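Local coordinates for phage-like element PBSX protein xkdM (PDB 2GUJ), which is of uncharacterised function but probably builds the tail tube of the defective phage-like element PBSX of Bacillus subtilis, at residues F29-E34 with F132-F137. Sequence-based numbering, arbitrary orientation.
Sequences FEANVE and FTFEDF
The backbone N atoms of Asn32 and Val33 are the polar groups that come up to the Phe134 ring, both at its edge and near its plane: Asn32 N is 4.0 Å from Phe134 CE1, and Val33 N is 4.0 Å from Phe134 CZ. Neither is hydrogen-bonded across the contact, which is apolar packing. Phe134 carries its CG between the backbone N and the carbonyl carbon (chi1 61°), and this setting sends the far end of the ring against 29-34. There the Ala31 methyl meets the same corner, CB lying 3.4 Å from Phe134 CE1, at a slant to the ring. At one end of the contact, Phe132 brings CZ up to 4.4 Å from Ala31 CB and also 4.4 Å from Phe29 CD1, the latter atom lying at the edge of the Phe132 ring. At the other end Val33 turns CG1 to the backbone N side, anti to its carbonyl carbon (chi1, measured from N, -84°), and that branch approaches the Phe137 ring obliquely, with CG1 3.6 Å from Phe137 CD2. Val33 CG1 also lies 4.4 Å from Phe134 CE2. The short side chain of Ala31 thus sits among larger groups, and Leu106 of strand 103-109 touches Phe29, Phe134 and Phe137 as well. Asp136 points away from 29-34 and forms a salt bridge with Arg46. Strand 21-33 is held by backbone hydrogen bonds of Phe29 to Gly11, Ala31 to Ile9 and Glu30 to Thr60, whereas 132-137 runs from the end of strand 129-132 through a short link into strand 136-138. Buried aromatic rings from these two strands and the link between them, packed inside a curled antiparallel sheet, are consistent with the beta-barrel core of phage tail tube proteins.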
ATOM      1  N   PHE B  29     -11.422  -4.936  -2.344  1.00 10.00           N
ATOM      2  CA  PHE B  29     -10.042  -5.385  -2.289  1.00 10.00           C
ATOM      3  C   PHE B  29      -9.388  -4.882  -3.562  1.00 10.00           C
ATOM      4  O   PHE B  29     -10.055  -4.735  -4.585  1.00 10.00           O
ATOM      5  CB  PHE B  29      -9.990  -6.913  -2.214  1.00 18.19           C
ATOM      6  CG  PHE B  29      -9.837  -7.587  -3.537  1.00 17.11           C
ATOM      7  CD1 PHE B  29      -8.587  -7.705  -4.124  1.00 16.60           C
ATOM      8  CD2 PHE B  29     -10.952  -8.051  -4.229  1.00 17.81           C
ATOM      9  CE1 PHE B  29      -8.445  -8.270  -5.388  1.00 17.86           C
ATOM     10  CE2 PHE B  29     -10.822  -8.619  -5.492  1.00 16.96           C
ATOM     11  CZ  PHE B  29      -9.564  -8.726  -6.079  1.00 17.44           C
ATOM     12  N   GLU B  30      -8.093  -4.603  -3.499  1.00 23.50           N
ATOM     13  CA  GLU B  30      -7.371  -4.118  -4.672  1.00 24.63           C
ATOM     14  C   GLU B  30      -5.923  -4.595  -4.632  1.00 23.74           C
ATOM     15  O   GLU B  30      -5.158  -4.202  -3.754  1.00 23.96           O
ATOM     16  CB  GLU B  30      -7.409  -2.590  -4.718  1.00 40.32           C
ATOM     17  CG  GLU B  30      -6.671  -1.981  -5.913  1.00 45.95           C
ATOM     18  CD  GLU B  30      -6.518  -0.468  -5.800  1.00 48.67           C
ATOM     19  OE1 GLU B  30      -5.797  -0.004  -4.882  1.00 49.64           O
ATOM     20  OE2 GLU B  30      -7.114   0.263  -6.628  1.00 48.11           O
ATOM     21  N   ALA B  31      -5.549  -5.435  -5.592  1.00 10.00           N
ATOM     22  CA  ALA B  31      -4.198  -5.975  -5.641  1.00 10.00           C
ATOM     23  C   ALA B  31      -3.321  -5.243  -6.630  1.00 10.00           C
ATOM     24  O   ALA B  31      -3.717  -4.224  -7.174  1.00 10.00           O
ATOM     25  CB  ALA B  31      -4.243  -7.458  -5.980  1.00 27.72           C
ATOM     26  N   ASN B  32      -2.142  -5.802  -6.884  1.00 27.17           N
ATOM     27  CA  ASN B  32      -1.163  -5.199  -7.787  1.00 30.33           C
ATOM     28  C   ASN B  32      -0.178  -6.179  -8.425  1.00 31.38           C
ATOM     29  O   ASN B  32       0.899  -6.401  -7.864  1.00 33.03           O
ATOM     30  CB  ASN B  32      -0.339  -4.169  -7.016  1.00 36.42           C
ATOM     31  CG  ASN B  32      -0.994  -2.815  -6.964  1.00 38.51           C
ATOM     32  OD1 ASN B  32      -1.141  -2.152  -7.991  1.00 39.86           O
ATOM     33  ND2 ASN B  32      -1.381  -2.383  -5.767  1.00 38.62           N
ATOM     34  N   VAL B  33      -0.490  -6.759  -9.581  1.00 10.07           N
ATOM     35  CA  VAL B  33       0.493  -7.667 -10.176  1.00 11.64           C
ATOM     36  C   VAL B  33       1.846  -6.965 -10.265  1.00 14.05           C
ATOM     37  O   VAL B  33       1.947  -5.874 -10.813  1.00 13.57           O
ATOM     38  CB  VAL B  33       0.094  -8.121 -11.583  1.00 17.94           C
ATOM     39  CG1 VAL B  33      -0.846  -9.309 -11.494  1.00 18.28           C
ATOM     40  CG2 VAL B  33      -0.573  -6.982 -12.327  1.00 18.74           C
ATOM     41  N   GLU B  34       2.882  -7.581  -9.707  1.00 20.55           N
ATOM     42  CA  GLU B  34       4.208  -6.986  -9.740  1.00 24.48           C
ATOM     43  C   GLU B  34       4.861  -7.143 -11.095  1.00 29.25           C
ATOM     44  O   GLU B  34       4.951  -8.253 -11.621  1.00 29.78           O
ATOM     45  CB  GLU B  34       5.118  -7.617  -8.704  1.00 45.29           C
ATOM     46  CG  GLU B  34       6.549  -7.117  -8.808  1.00 46.27           C
ATOM     47  CD  GLU B  34       7.535  -8.085  -8.200  1.00 46.52           C
ATOM     48  OE1 GLU B  34       7.745  -9.165  -8.803  1.00 46.13           O
ATOM     49  OE2 GLU B  34       8.091  -7.769  -7.122  1.00 45.72           O
ATOM     50  N   PHE B 132      -1.727  -8.019   2.134  1.00 10.58           N
ATOM     51  CA  PHE B 132      -1.667  -9.450   1.887  1.00 10.01           C
ATOM     52  C   PHE B 132      -0.865  -9.663   0.636  1.00 10.00           C
ATOM     53  O   PHE B 132      -0.635  -8.714  -0.101  1.00 10.00           O
ATOM     54  CB  PHE B 132      -3.080 -10.027   1.748  1.00 37.61           C
ATOM     55  CG  PHE B 132      -3.766  -9.662   0.466  1.00 40.36           C
ATOM     56  CD1 PHE B 132      -3.345 -10.208  -0.744  1.00 40.94           C
ATOM     57  CD2 PHE B 132      -4.843  -8.778   0.464  1.00 41.86           C
ATOM     58  CE1 PHE B 132      -3.978  -9.879  -1.938  1.00 42.49           C
ATOM     59  CE2 PHE B 132      -5.486  -8.441  -0.733  1.00 44.05           C
ATOM     60  CZ  PHE B 132      -5.051  -8.996  -1.937  1.00 42.62           C
ATOM     61  N   THR B 133      -0.421 -10.880   0.375  1.00 13.55           N
ATOM     62  CA  THR B 133       0.365 -11.065  -0.830  1.00 15.95           C
ATOM     63  C   THR B 133       0.053 -12.347  -1.559  1.00 17.57           C
ATOM     64  O   THR B 133       0.505 -13.432  -1.175  1.00 19.51           O
ATOM     65  CB  THR B 133       1.880 -11.035  -0.552  1.00 14.78           C
ATOM     66  OG1 THR B 133       2.265 -12.240   0.126  1.00 16.63           O
ATOM     67  CG2 THR B 133       2.240  -9.833   0.304  1.00 15.98           C
ATOM     68  N   PHE B 134      -0.714 -12.213  -2.632  1.00 10.04           N
ATOM     69  CA  PHE B 134      -1.093 -13.360  -3.440  1.00 10.00           C
ATOM     70  C   PHE B 134       0.106 -13.794  -4.259  1.00 10.00           C
ATOM     71  O   PHE B 134       1.038 -13.024  -4.423  1.00 10.00           O
ATOM     72  CB  PHE B 134      -2.244 -12.990  -4.367  1.00 14.20           C
ATOM     73  CG  PHE B 134      -1.917 -11.889  -5.326  1.00 13.29           C
ATOM     74  CD1 PHE B 134      -1.820 -10.568  -4.894  1.00 11.98           C
ATOM     75  CD2 PHE B 134      -1.716 -12.175  -6.666  1.00 11.72           C
ATOM     76  CE1 PHE B 134      -1.530  -9.554  -5.785  1.00 10.36           C
ATOM     77  CE2 PHE B 134      -1.426 -11.180  -7.565  1.00 10.00           C
ATOM     78  CZ  PHE B 134      -1.332  -9.858  -7.126  1.00 12.32           C
ATOM     79  N   GLU B 135       0.092 -15.023  -4.759  1.00 11.57           N
ATOM     80  CA  GLU B 135       1.205 -15.527  -5.557  1.00 12.82           C
ATOM     81  C   GLU B 135       0.779 -15.743  -6.994  1.00 12.93           C
ATOM     82  O   GLU B 135       1.574 -16.169  -7.825  1.00 12.59           O
ATOM     83  CB  GLU B 135       1.729 -16.844  -4.979  1.00 27.85           C
ATOM     84  CG  GLU B 135       3.084 -16.747  -4.325  1.00 32.86           C
ATOM     85  CD  GLU B 135       3.145 -15.641  -3.286  1.00 37.49           C
ATOM     86  OE1 GLU B 135       3.386 -14.475  -3.686  1.00 36.91           O
ATOM     87  OE2 GLU B 135       2.949 -15.936  -2.077  1.00 38.49           O
ATOM     88  N   ASP B 136      -0.486 -15.469  -7.278  1.00 19.75           N
ATOM     89  CA  ASP B 136      -1.007 -15.619  -8.627  1.00 18.78           C
ATOM     90  C   ASP B 136      -2.455 -15.146  -8.641  1.00 17.76           C
ATOM     91  O   ASP B 136      -3.166 -15.281  -7.646  1.00 19.23           O
ATOM     92  CB  ASP B 136      -0.924 -17.073  -9.074  1.00 11.19           C
ATOM     93  CG  ASP B 136      -1.300 -17.241 -10.513  1.00 12.23           C
ATOM     94  OD1 ASP B 136      -2.251 -16.564 -10.936  1.00 12.68           O
ATOM     95  OD2 ASP B 136      -0.667 -18.041 -11.228  1.00 12.22           O
ATOM     96  N   PHE B 137      -2.878 -14.587  -9.768  1.00 10.00           N
ATOM     97  CA  PHE B 137      -4.226 -14.069  -9.917  1.00 10.00           C
ATOM     98  C   PHE B 137      -4.883 -14.716 -11.122  1.00 10.16           C
ATOM     99  O   PHE B 137      -4.200 -15.335 -11.929  1.00 10.23           O
ATOM    100  CB  PHE B 137      -4.156 -12.560 -10.080  1.00 20.80           C
ATOM    101  CG  PHE B 137      -4.298 -12.087 -11.488  1.00 20.72           C
ATOM    102  CD1 PHE B 137      -5.549 -11.750 -11.983  1.00 20.55           C
ATOM    103  CD2 PHE B 137      -3.189 -11.945 -12.309  1.00 21.29           C
ATOM    104  CE1 PHE B 137      -5.702 -11.266 -13.273  1.00 20.65           C
ATOM    105  CE2 PHE B 137      -3.331 -11.464 -13.602  1.00 21.45           C
ATOM    106  CZ  PHE B 137      -4.595 -11.123 -14.083  1.00 20.96           C
TER